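Rifin (Plasmodium falciparum, PDB 7JZK) binds, through its V2 domain, the LAIR1 ectodomain inserted in antibody MGD21, and is probably a variable surface antigen of the malaria parasite. Local coordinates at residues B[30-35]-B[47-52]; B[37-42]-B[66-71]; B[70-75]-B[90-95]. All blocks are in the same frame, centred on the assembly; numbering follows the deposited sequence.

Interaction 1 of 3, residues B[30-35]-B[47-52]. With NAG (2-acetamido-2-deoxy-beta-D-glucopyranose), chain E.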
ATOM      1  N   ALA B  30     -24.038   7.140  -3.148  1.00 57.66           N
ATOM      2  CA  ALA B  30     -23.494   6.510  -4.346  1.00 61.34           C
ATOM      3  C   ALA B  30     -21.971   6.424  -4.289  1.00 61.30           C
ATOM      4  O   ALA B  30     -21.383   5.370  -4.586  1.00 59.82           O
ATOM      5  CB  ALA B  30     -23.945   7.272  -5.593  1.00 63.36           C
ATOM      6  N   ILE B  31     -21.306   7.517  -3.903  1.00 61.20           N
ATOM      7  CA  ILE B  31     -19.848   7.409  -3.902  1.00 62.16           C
ATOM      8  C   ILE B  31     -19.388   6.513  -2.769  1.00 59.59           C
ATOM      9  O   ILE B  31     -18.381   5.813  -2.897  1.00 61.81           O
ATOM     10  CB  ILE B  31     -19.119   8.761  -3.830  1.00 63.13           C
ATOM     11  CG1 ILE B  31     -17.666   8.572  -4.271  1.00 63.36           C
ATOM     12  CG2 ILE B  31     -19.093   9.277  -2.421  1.00 63.84           C
ATOM     13  CD1 ILE B  31     -17.498   7.903  -5.621  1.00 59.07           C
ATOM     14  N   ILE B  32     -20.123   6.482  -1.663  1.00 57.13           N
ATOM     15  CA  ILE B  32     -19.677   5.677  -0.542  1.00 60.85           C
ATOM     16  C   ILE B  32     -19.794   4.218  -0.914  1.00 60.42           C
ATOM     17  O   ILE B  32     -18.874   3.427  -0.684  1.00 59.98           O
ATOM     18  CB  ILE B  32     -20.458   6.016   0.748  1.00 62.71           C
ATOM     19  CG1 ILE B  32     -19.995   7.362   1.322  1.00 65.26           C
ATOM     20  CG2 ILE B  32     -20.312   4.861   1.766  1.00 51.08           C
ATOM     21  CD1 ILE B  32     -21.016   8.008   2.292  1.00 60.11           C
ATOM     22  N   GLY B  33     -20.931   3.828  -1.481  1.00 55.66           N
ATOM     23  CA  GLY B  33     -21.068   2.462  -1.934  1.00 51.55           C
ATOM     24  C   GLY B  33     -20.000   2.072  -2.929  1.00 51.50           C
ATOM     25  O   GLY B  33     -19.470   0.968  -2.865  1.00 58.46           O
ATOM     26  N   ALA B  34     -19.677   2.969  -3.868  1.00 48.28           N
ATOM     27  CA  ALA B  34     -18.675   2.633  -4.875  1.00 55.84           C
ATOM     28  C   ALA B  34     -17.290   2.412  -4.246  1.00 56.27           C
ATOM     29  O   ALA B  34     -16.595   1.437  -4.569  1.00 48.77           O
ATOM     30  CB  ALA B  34     -18.631   3.735  -5.940  1.00 58.78           C
ATOM     31  N   LEU B  35     -16.908   3.266  -3.285  1.00 56.10           N
ATOM     32  CA  LEU B  35     -15.614   3.117  -2.621  1.00 49.32           C
ATOM     33  C   LEU B  35     -15.570   1.879  -1.744  1.00 54.72           C
ATOM     34  O   LEU B  35     -14.563   1.158  -1.718  1.00 50.77           O
ATOM     35  CB  LEU B  35     -15.351   4.329  -1.751  1.00 49.69           C
ATOM     36  CG  LEU B  35     -15.280   5.620  -2.527  1.00 53.19           C
ATOM     37  CD1 LEU B  35     -15.140   6.708  -1.493  1.00 59.86           C
ATOM     38  CD2 LEU B  35     -14.102   5.534  -3.467  1.00 48.37           C
ATOM     39  N   THR B  47     -11.917   8.410   9.960  1.00 65.32           N
ATOM     40  CA  THR B  47     -13.340   8.645  10.226  1.00 63.88           C
ATOM     41  C   THR B  47     -14.164   7.814   9.259  1.00 66.06           C
ATOM     42  O   THR B  47     -13.619   7.364   8.257  1.00 63.01           O
ATOM     43  CB  THR B  47     -13.647  10.142  10.219  1.00 65.94           C
ATOM     44  OG1 THR B  47     -14.858  10.312  10.950  1.00 69.58           O
ATOM     45  CG2 THR B  47     -13.733  10.735   8.831  1.00 64.07           C
ATOM     46  N   SER B  48     -15.435   7.633   9.576  1.00 65.56           N
ATOM     47  CA  SER B  48     -16.336   6.838   8.724  1.00 65.43           C
ATOM     48  C   SER B  48     -16.491   7.556   7.396  1.00 63.77           C
ATOM     49  O   SER B  48     -16.275   8.749   7.352  1.00 64.45           O
ATOM     50  CB  SER B  48     -17.659   6.654   9.396  1.00 63.12           C
ATOM     51  OG  SER B  48     -18.455   7.819   9.298  1.00 62.58           O
ATOM     52  N   LEU B  49     -16.831   6.811   6.358  1.00 63.90           N
ATOM     53  CA  LEU B  49     -16.949   7.422   5.021  1.00 67.71           C
ATOM     54  C   LEU B  49     -18.120   8.399   5.023  1.00 68.55           C
ATOM     55  O   LEU B  49     -18.022   9.403   4.322  1.00 65.23           O
ATOM     56  CB  LEU B  49     -17.206   6.289   4.026  1.00 77.00           C
ATOM     57  CG  LEU B  49     -16.207   6.135   2.883  1.00 74.45           C
ATOM     58  CD1 LEU B  49     -14.788   6.263   3.392  1.00 75.64           C
ATOM     59  CD2 LEU B  49     -16.391   4.795   2.196  1.00 75.69           C
ATOM     60  N   LYS B  50     -19.163   8.134   5.819  1.00 67.13           N
ATOM     61  CA  LYS B  50     -20.221   9.148   5.896  1.00 71.56           C
ATOM     62  C   LYS B  50     -19.705  10.401   6.583  1.00 70.04           C
ATOM     63  O   LYS B  50     -19.952  11.513   6.125  1.00 74.84           O
ATOM     64  CB  LYS B  50     -21.459   8.626   6.649  1.00 69.79           C
ATOM     65  CG  LYS B  50     -22.559   9.669   6.908  1.00 79.43           C
ATOM     66  CD  LYS B  50     -23.757   9.068   7.714  1.00 80.50           C
ATOM     67  CE  LYS B  50     -25.094   9.869   7.560  1.00 76.49           C
ATOM     68  NZ  LYS B  50     -25.573   9.927   6.117  1.00 79.90           N
ATOM     69  N   SER B  51     -18.953  10.234   7.669  1.00 64.14           N
ATOM     70  CA  SER B  51     -18.335  11.371   8.346  1.00 63.23           C
ATOM     71  C   SER B  51     -17.275  12.022   7.470  1.00 68.54           C
ATOM     72  O   SER B  51     -17.099  13.242   7.491  1.00 69.55           O
ATOM     73  CB  SER B  51     -17.706  10.904   9.663  1.00 64.50           C
ATOM     74  OG  SER B  51     -16.766  11.827  10.208  1.00 68.58           O
ATOM     75  N   PHE B  52     -16.579  11.216   6.668  1.00 70.43           N
ATOM     76  CA  PHE B  52     -15.540  11.729   5.783  1.00 64.32           C
ATOM     77  C   PHE B  52     -16.131  12.666   4.743  1.00 63.29           C
ATOM     78  O   PHE B  52     -15.510  13.665   4.379  1.00 61.58           O
ATOM     79  CB  PHE B  52     -14.806  10.575   5.098  1.00 62.77           C
ATOM     80  CG  PHE B  52     -13.804  11.017   4.058  1.00 64.44           C
ATOM     81  CD1 PHE B  52     -14.199  11.232   2.752  1.00 59.41           C
ATOM     82  CD2 PHE B  52     -12.467  11.191   4.378  1.00 64.12           C
ATOM     83  CE1 PHE B  52     -13.291  11.634   1.791  1.00 58.27           C
ATOM     84  CE2 PHE B  52     -11.543  11.597   3.399  1.00 64.85           C
ATOM     85  CZ  PHE B  52     -11.962  11.812   2.110  1.00 57.46           C
TER
HETATM   86  C1  NAG E   1      -8.238  14.022   7.507  1.00 97.36           C
HETATM   87  C2  NAG E   1      -9.365  14.993   7.508  1.00105.72           C
HETATM   88  C3  NAG E   1      -8.831  16.371   7.777  1.00115.34           C
HETATM   89  C4  NAG E   1      -7.998  16.411   9.050  1.00114.92           C
HETATM   90  C5  NAG E   1      -7.040  15.224   9.203  1.00107.91           C
HETATM   91  C6  NAG E   1      -6.591  15.050  10.637  1.00107.31           C
HETATM   92  C7  NAG E   1     -11.341  14.503   6.173  1.00 90.71           C
HETATM   93  C8  NAG E   1     -11.974  14.577   4.825  1.00 80.24           C
HETATM   94  N2  NAG E   1     -10.102  14.983   6.266  1.00 98.81           N
HETATM   95  O3  NAG E   1      -9.956  17.240   7.865  1.00118.95           O
HETATM   96  O4  NAG E   1      -7.151  17.543   8.910  1.00121.87           O
HETATM   97  O5  NAG E   1      -7.644  13.977   8.804  1.00101.00           O
HETATM   98  O6  NAG E   1      -5.631  14.008  10.727  1.00 99.60           O
HETATM   99  O7  NAG E   1     -11.898  13.991   7.125  1.00 92.72           O
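The F52 ring carries a sugar on one face: the acetyl methyl C8 of the NAG, part of a glycan attached to the protein, lies 3.3 Å from F52 CE2. NAG C8 is 3.5 Å from F52 CD2, while CG and CZ lie farther away, so the methyl covers the CD2-CE2 side and not the ring centre. At the rim, A67 CB comes up to F52 CE2; L44 and N45 also touch the F52 side chain. The ring itself stays clear of segment 30-35; its CG, anti to the backbone N (chi1 174°), leads it to the glycan.

The motif is a short N-capped helix, 49-55, that follows the two-stranded hairpin 43-44/47-48 and packs on the long helix 13-39 of the RIFIN V2 domain. Capping is direct: S51 N donates to S48 OG at 3.0 Å with an N-H...O angle of 161°, close to straight. A second hydrogen bond joins the hydroxyls T47 OG1 and S51 OG.

Helix meets helix through aliphatic carbon. I32 and L49 lie side by side and antiparallel, with I32 CG2 against L49 CD2 at 3.9 Å. The same L49 branch, CD2, reaches L35 CB at 4.1 Å, so it sits between two side chains one helical turn apart. L49 has chi1 of -122°, well off a staggered value and consistent with a somewhat strained rotamer. L44 flanks L49, and L35 goes on to touch I64 and I68. K50 contributes little more than its backbone, for its long chain leads away from helix 13-39. I32 CD1 lies 3.9 Å from K50 CA, so the isoleucine tip rests on the first turn of helix 49-55.

Interaction 2 of 3, residues B[37-42]-B[66-71]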
ATOM      1  N   ARG B  37     -17.413  -0.924  -2.116  1.00 53.67           N
ATOM      2  CA  ARG B  37     -17.451  -2.116  -2.946  1.00 51.92           C
ATOM      3  C   ARG B  37     -16.165  -2.300  -3.743  1.00 51.40           C
ATOM      4  O   ARG B  37     -15.823  -3.435  -4.095  1.00 48.36           O
ATOM      5  CB  ARG B  37     -18.701  -2.061  -3.834  1.00 54.61           C
ATOM      6  CG  ARG B  37     -20.019  -2.179  -3.005  1.00 61.02           C
ATOM      7  CD  ARG B  37     -21.288  -1.852  -3.801  1.00 57.66           C
ATOM      8  NE  ARG B  37     -21.473  -2.697  -4.983  1.00 58.76           N
ATOM      9  CZ  ARG B  37     -22.062  -2.297  -6.111  1.00 65.45           C
ATOM     10  NH1 ARG B  37     -22.184  -3.148  -7.128  1.00 62.30           N
ATOM     11  NH2 ARG B  37     -22.512  -1.043  -6.241  1.00 70.88           N
ATOM     12  N   TYR B  38     -15.445  -1.216  -4.057  1.00 50.30           N
ATOM     13  CA  TYR B  38     -14.241  -1.377  -4.868  1.00 47.23           C
ATOM     14  C   TYR B  38     -12.987  -1.518  -4.023  1.00 44.52           C
ATOM     15  O   TYR B  38     -12.092  -2.281  -4.382  1.00 44.33           O
ATOM     16  CB  TYR B  38     -14.062  -0.184  -5.811  1.00 43.48           C
ATOM     17  CG  TYR B  38     -13.020  -0.398  -6.885  1.00 43.31           C
ATOM     18  CD1 TYR B  38     -11.669  -0.199  -6.626  1.00 49.95           C
ATOM     19  CD2 TYR B  38     -13.387  -0.806  -8.153  1.00 47.80           C
ATOM     20  CE1 TYR B  38     -10.713  -0.406  -7.602  1.00 49.05           C
ATOM     21  CE2 TYR B  38     -12.454  -1.008  -9.137  1.00 50.16           C
ATOM     22  CZ  TYR B  38     -11.114  -0.810  -8.859  1.00 56.82           C
ATOM     23  OH  TYR B  38     -10.171  -1.008  -9.843  1.00 57.18           O
ATOM     24  N   PHE B  39     -12.903  -0.799  -2.908  1.00 48.76           N
ATOM     25  CA  PHE B  39     -11.736  -0.850  -2.040  1.00 43.16           C
ATOM     26  C   PHE B  39     -11.971  -1.659  -0.774  1.00 45.42           C
ATOM     27  O   PHE B  39     -11.008  -1.943  -0.061  1.00 42.35           O
ATOM     28  CB  PHE B  39     -11.299   0.558  -1.637  1.00 44.27           C
ATOM     29  CG  PHE B  39     -10.785   1.377  -2.771  1.00 43.07           C
ATOM     30  CD1 PHE B  39      -9.475   1.265  -3.192  1.00 45.18           C
ATOM     31  CD2 PHE B  39     -11.620   2.284  -3.412  1.00 44.83           C
ATOM     32  CE1 PHE B  39      -9.004   2.034  -4.253  1.00 46.63           C
ATOM     33  CE2 PHE B  39     -11.155   3.060  -4.466  1.00 43.16           C
ATOM     34  CZ  PHE B  39      -9.847   2.933  -4.887  1.00 46.90           C
ATOM     35  N   HIS B  40     -13.201  -2.091  -0.505  1.00 48.68           N
ATOM     36  CA  HIS B  40     -13.470  -2.929   0.658  1.00 43.12           C
ATOM     37  C   HIS B  40     -13.007  -2.227   1.919  1.00 39.16           C
ATOM     38  O   HIS B  40     -12.533  -2.844   2.866  1.00 38.75           O
ATOM     39  CB  HIS B  40     -12.828  -4.309   0.479  1.00 38.63           C
ATOM     40  CG  HIS B  40     -12.844  -4.763  -0.952  1.00 48.42           C
ATOM     41  ND1 HIS B  40     -14.007  -5.144  -1.597  1.00 50.09           N
ATOM     42  CD2 HIS B  40     -11.857  -4.815  -1.886  1.00 45.79           C
ATOM     43  CE1 HIS B  40     -13.723  -5.458  -2.851  1.00 50.15           C
ATOM     44  NE2 HIS B  40     -12.428  -5.261  -3.054  1.00 45.72           N
ATOM     45  N   ILE B  41     -13.285  -0.926   1.931  1.00 41.60           N
ATOM     46  CA  ILE B  41     -12.958  -0.064   3.093  1.00 49.05           C
ATOM     47  C   ILE B  41     -14.251   0.570   3.623  1.00 49.72           C
ATOM     48  O   ILE B  41     -15.171   0.740   2.846  1.00 45.89           O
ATOM     49  CB  ILE B  41     -11.896   0.971   2.669  1.00 47.92           C
ATOM     50  CG1 ILE B  41     -10.871   1.217   3.771  1.00 60.36           C
ATOM     51  CG2 ILE B  41     -12.511   2.262   2.154  1.00 54.38           C
ATOM     52  CD1 ILE B  41     -10.089  -0.008   4.145  1.00 63.56           C
ATOM     53  N   ASP B  42     -14.327   0.815   4.927  1.00 56.16           N
ATOM     54  CA  ASP B  42     -15.513   1.437   5.559  1.00 52.86           C
ATOM     55  C   ASP B  42     -15.118   2.772   6.180  1.00 61.52           C
ATOM     56  O   ASP B  42     -16.009   3.552   6.524  1.00 65.51           O
ATOM     57  CB  ASP B  42     -16.048   0.522   6.649  1.00 49.20           C
ATOM     58  CG  ASP B  42     -16.550  -0.795   6.101  1.00 64.23           C
ATOM     59  OD1 ASP B  42     -17.707  -0.833   5.647  1.00 79.18           O
ATOM     60  OD2 ASP B  42     -15.774  -1.764   6.121  1.00 66.82           O
ATOM     61  N   SER B  66      -5.948  10.984  -2.689  1.00 54.74           N
ATOM     62  CA  SER B  66      -4.805  11.171  -1.812  1.00 49.58           C
ATOM     63  C   SER B  66      -5.044  10.515  -0.457  1.00 53.21           C
ATOM     64  O   SER B  66      -4.135   9.903   0.106  1.00 54.05           O
ATOM     65  CB  SER B  66      -4.496  12.668  -1.678  1.00 51.77           C
ATOM     66  OG  SER B  66      -3.791  12.994  -0.486  1.00 59.28           O
ATOM     67  N   ALA B  67      -6.264  10.594   0.071  1.00 53.36           N
ATOM     68  CA  ALA B  67      -6.553   9.956   1.356  1.00 47.19           C
ATOM     69  C   ALA B  67      -6.487   8.434   1.255  1.00 49.08           C
ATOM     70  O   ALA B  67      -5.994   7.762   2.173  1.00 48.58           O
ATOM     71  CB  ALA B  67      -7.933  10.399   1.862  1.00 48.14           C
ATOM     72  N   ILE B  68      -6.975   7.873   0.149  1.00 45.80           N
ATOM     73  CA  ILE B  68      -6.930   6.433  -0.026  1.00 45.32           C
ATOM     74  C   ILE B  68      -5.484   5.976  -0.184  1.00 47.77           C
ATOM     75  O   ILE B  68      -5.083   4.966   0.395  1.00 44.93           O
ATOM     76  CB  ILE B  68      -7.821   6.013  -1.209  1.00 49.21           C
ATOM     77  CG1 ILE B  68      -9.318   6.174  -0.853  1.00 47.79           C
ATOM     78  CG2 ILE B  68      -7.502   4.571  -1.634  1.00 44.38           C
ATOM     79  CD1 ILE B  68     -10.280   5.899  -2.001  1.00 40.45           C
ATOM     80  N   ASP B  69      -4.674   6.745  -0.922  1.00 45.93           N
ATOM     81  CA  ASP B  69      -3.256   6.436  -1.083  1.00 47.15           C
ATOM     82  C   ASP B  69      -2.549   6.439   0.252  1.00 47.26           C
ATOM     83  O   ASP B  69      -1.814   5.513   0.585  1.00 51.57           O
ATOM     84  CB  ASP B  69      -2.588   7.451  -2.022  1.00 45.09           C
ATOM     85  CG  ASP B  69      -1.060   7.307  -2.075  1.00 57.82           C
ATOM     86  OD1 ASP B  69      -0.363   7.840  -1.180  1.00 58.86           O
ATOM     87  OD2 ASP B  69      -0.514   6.707  -3.020  1.00 58.91           O
ATOM     88  N   THR B  70      -2.781   7.459   1.049  1.00 47.01           N
ATOM     89  CA  THR B  70      -2.109   7.552   2.334  1.00 48.88           C
ATOM     90  C   THR B  70      -2.509   6.378   3.225  1.00 49.39           C
ATOM     91  O   THR B  70      -1.652   5.732   3.850  1.00 49.09           O
ATOM     92  CB  THR B  70      -2.485   8.899   2.982  1.00 51.99           C
ATOM     93  OG1 THR B  70      -2.131   9.963   2.086  1.00 49.70           O
ATOM     94  CG2 THR B  70      -1.715   9.110   4.260  1.00 51.79           C
ATOM     95  N   GLN B  71      -3.781   6.007   3.211  1.00 45.20           N
ATOM     96  CA  GLN B  71      -4.271   4.869   4.028  1.00 45.17           C
ATOM     97  C   GLN B  71      -3.685   3.549   3.519  1.00 44.33           C
ATOM     98  O   GLN B  71      -3.284   2.742   4.347  1.00 42.37           O
ATOM     99  CB  GLN B  71      -5.798   4.865   4.040  1.00 42.16           C
ATOM    100  CG  GLN B  71      -6.423   3.859   4.985  1.00 44.26           C
ATOM    101  CD  GLN B  71      -7.834   4.267   5.315  1.00 50.97           C
ATOM    102  OE1 GLN B  71      -8.086   5.366   5.793  1.00 52.43           O
ATOM    103  NE2 GLN B  71      -8.771   3.376   5.058  1.00 50.37           N
TER
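Segment 37-42 runs off the end of helix 13-39, leaving helical geometry at H40 with a positive phi of 57°, and the nearest CA pair across the two segments, F39 CA and I68 CA, is 9.0 Å apart, so side chains alone span the gap. F39 and I68 cross at about a right angle. The I68 methyl CD1 stands 4.2 Å from the centroid of the F39 ring and 22° off its normal, a CH-pi contact over the face. I68 spreads both branches on the ring: its CG2 comes within 3.9 Å of F39 CE1, while CD1 takes the CE2 side. Y38 CD1 lies over the centre of the opposite face, 3.9 Å above the F39 ring plane, so the phenyl is clamped on both faces.

Beyond the helix end, I41 meets Q71 from the opposite direction. I41 CG1 is 3.3 Å from Q71 NE2, a close approach of aliphatic carbon to an amide nitrogen. Q71 reaches this place with an extended chain whose CG is anti to the backbone N (chi1 -172°). NE2 donates to N43 O and OE1 accepts from N45 N, two bonds to backbone that would fix the rotation of the amide. F88 touches both I41 and Q71.

L44 and I112 also pack on I68. The pattern is that of a buried aromatic-aliphatic core at a helix C terminus in the mainly helical V2 domain, with a glutamine amide bridging helix 61-75 to the backbone of the small hairpin 43-44/47-48.

Interaction 3 of 3, residues B[70-75]-B[90-95]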
ATOM      1  N   THR B  70      -2.781   7.459   1.049  1.00 47.01           N
ATOM      2  CA  THR B  70      -2.109   7.552   2.334  1.00 48.88           C
ATOM      3  C   THR B  70      -2.509   6.378   3.225  1.00 49.39           C
ATOM      4  O   THR B  70      -1.652   5.732   3.850  1.00 49.09           O
ATOM      5  CB  THR B  70      -2.485   8.899   2.982  1.00 51.99           C
ATOM      6  OG1 THR B  70      -2.131   9.963   2.086  1.00 49.70           O
ATOM      7  CG2 THR B  70      -1.715   9.110   4.260  1.00 51.79           C
ATOM      8  N   GLN B  71      -3.781   6.007   3.211  1.00 45.20           N
ATOM      9  CA  GLN B  71      -4.271   4.869   4.028  1.00 45.17           C
ATOM     10  C   GLN B  71      -3.685   3.549   3.519  1.00 44.33           C
ATOM     11  O   GLN B  71      -3.284   2.742   4.347  1.00 42.37           O
ATOM     12  CB  GLN B  71      -5.798   4.865   4.040  1.00 42.16           C
ATOM     13  CG  GLN B  71      -6.423   3.859   4.985  1.00 44.26           C
ATOM     14  CD  GLN B  71      -7.834   4.267   5.315  1.00 50.97           C
ATOM     15  OE1 GLN B  71      -8.086   5.366   5.793  1.00 52.43           O
ATOM     16  NE2 GLN B  71      -8.771   3.376   5.058  1.00 50.37           N
ATOM     17  N   MET B  72      -3.644   3.358   2.199  1.00 48.00           N
ATOM     18  CA  MET B  72      -3.089   2.123   1.639  1.00 43.38           C
ATOM     19  C   MET B  72      -1.618   1.984   1.993  1.00 46.27           C
ATOM     20  O   MET B  72      -1.150   0.886   2.316  1.00 42.75           O
ATOM     21  CB  MET B  72      -3.273   2.087   0.119  1.00 40.97           C
ATOM     22  CG  MET B  72      -2.793   0.807  -0.562  1.00 42.81           C
ATOM     23  SD  MET B  72      -3.314   0.691  -2.299  1.00 41.16           S
ATOM     24  CE  MET B  72      -5.056   0.350  -1.992  1.00 40.01           C
ATOM     25  N   THR B  73      -0.856   3.077   1.916  1.00 43.78           N
ATOM     26  CA  THR B  73       0.539   2.966   2.324  1.00 46.66           C
ATOM     27  C   THR B  73       0.638   2.632   3.808  1.00 48.41           C
ATOM     28  O   THR B  73       1.497   1.836   4.221  1.00 46.33           O
ATOM     29  CB  THR B  73       1.309   4.247   1.983  1.00 44.96           C
ATOM     30  OG1 THR B  73       1.281   4.434   0.561  1.00 49.40           O
ATOM     31  CG2 THR B  73       2.783   4.151   2.427  1.00 36.62           C
ATOM     32  N   ALA B  74      -0.275   3.176   4.619  1.00 45.57           N
ATOM     33  CA  ALA B  74      -0.172   2.963   6.064  1.00 42.95           C
ATOM     34  C   ALA B  74      -0.679   1.601   6.545  1.00 45.73           C
ATOM     35  O   ALA B  74      -0.214   1.115   7.587  1.00 46.01           O
ATOM     36  CB  ALA B  74      -0.914   4.067   6.806  1.00 41.42           C
ATOM     37  N   SER B  75      -1.627   0.970   5.848  1.00 43.38           N
ATOM     38  CA  SER B  75      -2.260  -0.235   6.382  1.00 45.78           C
ATOM     39  C   SER B  75      -1.866  -1.520   5.655  1.00 47.20           C
ATOM     40  O   SER B  75      -2.386  -2.593   5.997  1.00 48.04           O
ATOM     41  CB  SER B  75      -3.793  -0.081   6.394  1.00 46.44           C
ATOM     42  OG  SER B  75      -4.296   0.491   5.203  1.00 48.09           O
ATOM     43  N   ASP B  90      -5.297  -6.021  -1.353  1.00 37.94           N
ATOM     44  CA  ASP B  90      -5.416  -6.846  -2.554  1.00 41.58           C
ATOM     45  C   ASP B  90      -5.701  -6.003  -3.795  1.00 44.16           C
ATOM     46  O   ASP B  90      -5.388  -6.435  -4.910  1.00 44.03           O
ATOM     47  CB  ASP B  90      -6.530  -7.895  -2.325  1.00 43.95           C
ATOM     48  CG  ASP B  90      -6.728  -8.855  -3.513  1.00 48.67           C
ATOM     49  OD1 ASP B  90      -7.653  -8.628  -4.324  1.00 40.79           O
ATOM     50  OD2 ASP B  90      -5.957  -9.838  -3.639  1.00 49.60           O
ATOM     51  N   VAL B  91      -6.239  -4.790  -3.617  1.00 41.08           N
ATOM     52  CA  VAL B  91      -6.500  -3.881  -4.732  1.00 44.04           C
ATOM     53  C   VAL B  91      -5.220  -3.529  -5.474  1.00 41.12           C
ATOM     54  O   VAL B  91      -5.248  -3.262  -6.684  1.00 41.53           O
ATOM     55  CB  VAL B  91      -7.218  -2.618  -4.224  1.00 44.99           C
ATOM     56  CG1 VAL B  91      -7.453  -1.606  -5.365  1.00 39.30           C
ATOM     57  CG2 VAL B  91      -8.527  -3.011  -3.603  1.00 46.42           C
ATOM     58  N   ARG B  92      -4.076  -3.559  -4.787  1.00 41.55           N
ATOM     59  CA  ARG B  92      -2.805  -3.324  -5.471  1.00 42.08           C
ATOM     60  C   ARG B  92      -2.600  -4.310  -6.611  1.00 40.82           C
ATOM     61  O   ARG B  92      -1.928  -3.989  -7.598  1.00 37.54           O
ATOM     62  CB  ARG B  92      -1.655  -3.415  -4.475  1.00 37.38           C
ATOM     63  CG  ARG B  92      -1.456  -2.158  -3.695  1.00 32.93           C
ATOM     64  CD  ARG B  92      -0.438  -2.399  -2.637  1.00 33.30           C
ATOM     65  NE  ARG B  92      -0.096  -1.176  -1.936  1.00 30.23           N
ATOM     66  CZ  ARG B  92       0.654  -1.166  -0.848  1.00 34.76           C
ATOM     67  NH1 ARG B  92       1.103  -2.314  -0.374  1.00 34.70           N
ATOM     68  NH2 ARG B  92       0.948  -0.025  -0.240  1.00 39.72           N
ATOM     69  N   LYS B  93      -3.140  -5.524  -6.478  1.00 40.27           N
ATOM     70  CA  LYS B  93      -3.022  -6.490  -7.559  1.00 41.84           C
ATOM     71  C   LYS B  93      -3.958  -6.149  -8.702  1.00 45.95           C
ATOM     72  O   LYS B  93      -3.575  -6.258  -9.871  1.00 53.48           O
ATOM     73  CB  LYS B  93      -3.301  -7.895  -7.020  1.00 40.99           C
ATOM     74  CG  LYS B  93      -3.558  -8.975  -8.063  1.00 47.64           C
ATOM     75  CD  LYS B  93      -5.064  -9.166  -8.391  1.00 54.54           C
ATOM     76  CE  LYS B  93      -5.919  -9.171  -7.106  1.00 67.16           C
ATOM     77  NZ  LYS B  93      -7.403  -8.927  -7.236  1.00 58.46           N
ATOM     78  N   THR B  94      -5.132  -5.621  -8.388  1.00 47.63           N
ATOM     79  CA  THR B  94      -6.053  -5.208  -9.431  1.00 47.04           C
ATOM     80  C   THR B  94      -5.469  -4.053 -10.237  1.00 44.57           C
ATOM     81  O   THR B  94      -5.510  -4.058 -11.468  1.00 51.27           O
ATOM     82  CB  THR B  94      -7.381  -4.810  -8.788  1.00 50.14           C
ATOM     83  OG1 THR B  94      -7.829  -5.873  -7.930  1.00 48.72           O
ATOM     84  CG2 THR B  94      -8.430  -4.538  -9.854  1.00 50.62           C
ATOM     85  N   LEU B  95      -4.891  -3.066  -9.563  1.00 44.78           N
ATOM     86  CA  LEU B  95      -4.344  -1.903 -10.253  1.00 48.20           C
ATOM     87  C   LEU B  95      -2.930  -2.115 -10.776  1.00 50.59           C
ATOM     88  O   LEU B  95      -2.265  -1.117 -11.064  1.00 50.70           O
ATOM     89  CB  LEU B  95      -4.378  -0.676  -9.330  1.00 48.54           C
ATOM     90  CG  LEU B  95      -5.772  -0.340  -8.774  1.00 46.54           C
ATOM     91  CD1 LEU B  95      -5.767   0.902  -7.896  1.00 42.62           C
ATOM     92  CD2 LEU B  95      -6.735  -0.185  -9.934  1.00 39.76           C
TER
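M72 makes most of the contact of segment 70-75 with R92, at a helix-helix crossing in the V2 domain where the short axes approach to 11.9 Å and their N-to-C directions differ by 122°. The two long side chains overlap lengthwise, each running toward the backbone of the other. M72 CG lies 3.6 Å from R92 NE, and M72 SD is 3.7 Å from R92 CG, so thioether and arginine stem run alongside over several atoms. A bend at the end of the methionine (chi3 -73°) turns its methyl to V91, where M72 CE is 4.3 Å from V91 CB.

M72 O approaches R92 NH2 at 3.4 Å, but the angle is poor and the pair is not hydrogen-bonded. The guanidinium is held by other partners: NE donates to Q108 OE1 and NH1 to C76 O, the carbonyl of a cysteine disulfide-bonded to C89. R92 NH1 also donates to the Y43 carbonyl of the LAIR1 chain, and the R92 cation meets Y45 of that same chain in a cation-pi contact. R92 is therefore both a core stem packed on M72 and a head that contacts the antibody-derived LAIR1 domain.

T73 has its CB directed away from segment 90-95 and gives backbone instead, with T73 CA 4.0 Å from R92 NH2; its OG1 bonds to Q108 NE2, so Q108 links the two helices. At the helix end, Q71 O accepts from two donors of S75, backbone N and hydroxyl. The S75 OG bond to Q71 O measures 2.6 Å and comes from above the carbonyl plane, 46° out of it.

From the N terminus, helix 13-39 supplies the first partner of both interaction 1 and interaction 2. Interaction 1 closes the shorter loop, residues 36-46 with most of the hairpin, bringing helix 49-55 back to it. Interaction 2 opens at 37-42, inside that loop, and closes at 66-71, after it, so the two cross; L35 CD2 touching I68 CD1 at 4.1 Å joins them directly. Interaction 3 begins on T70 and Q71, which interaction 2 also uses, and closes loop 76-89, whose ends carry the C76-C89 disulfide. V91 touches F39, linking helix 86-94 to helix 13-39. Interactions 1 and 3 lie in series, centres about 17 Å apart, at the glycan and LAIR1 sides respectively.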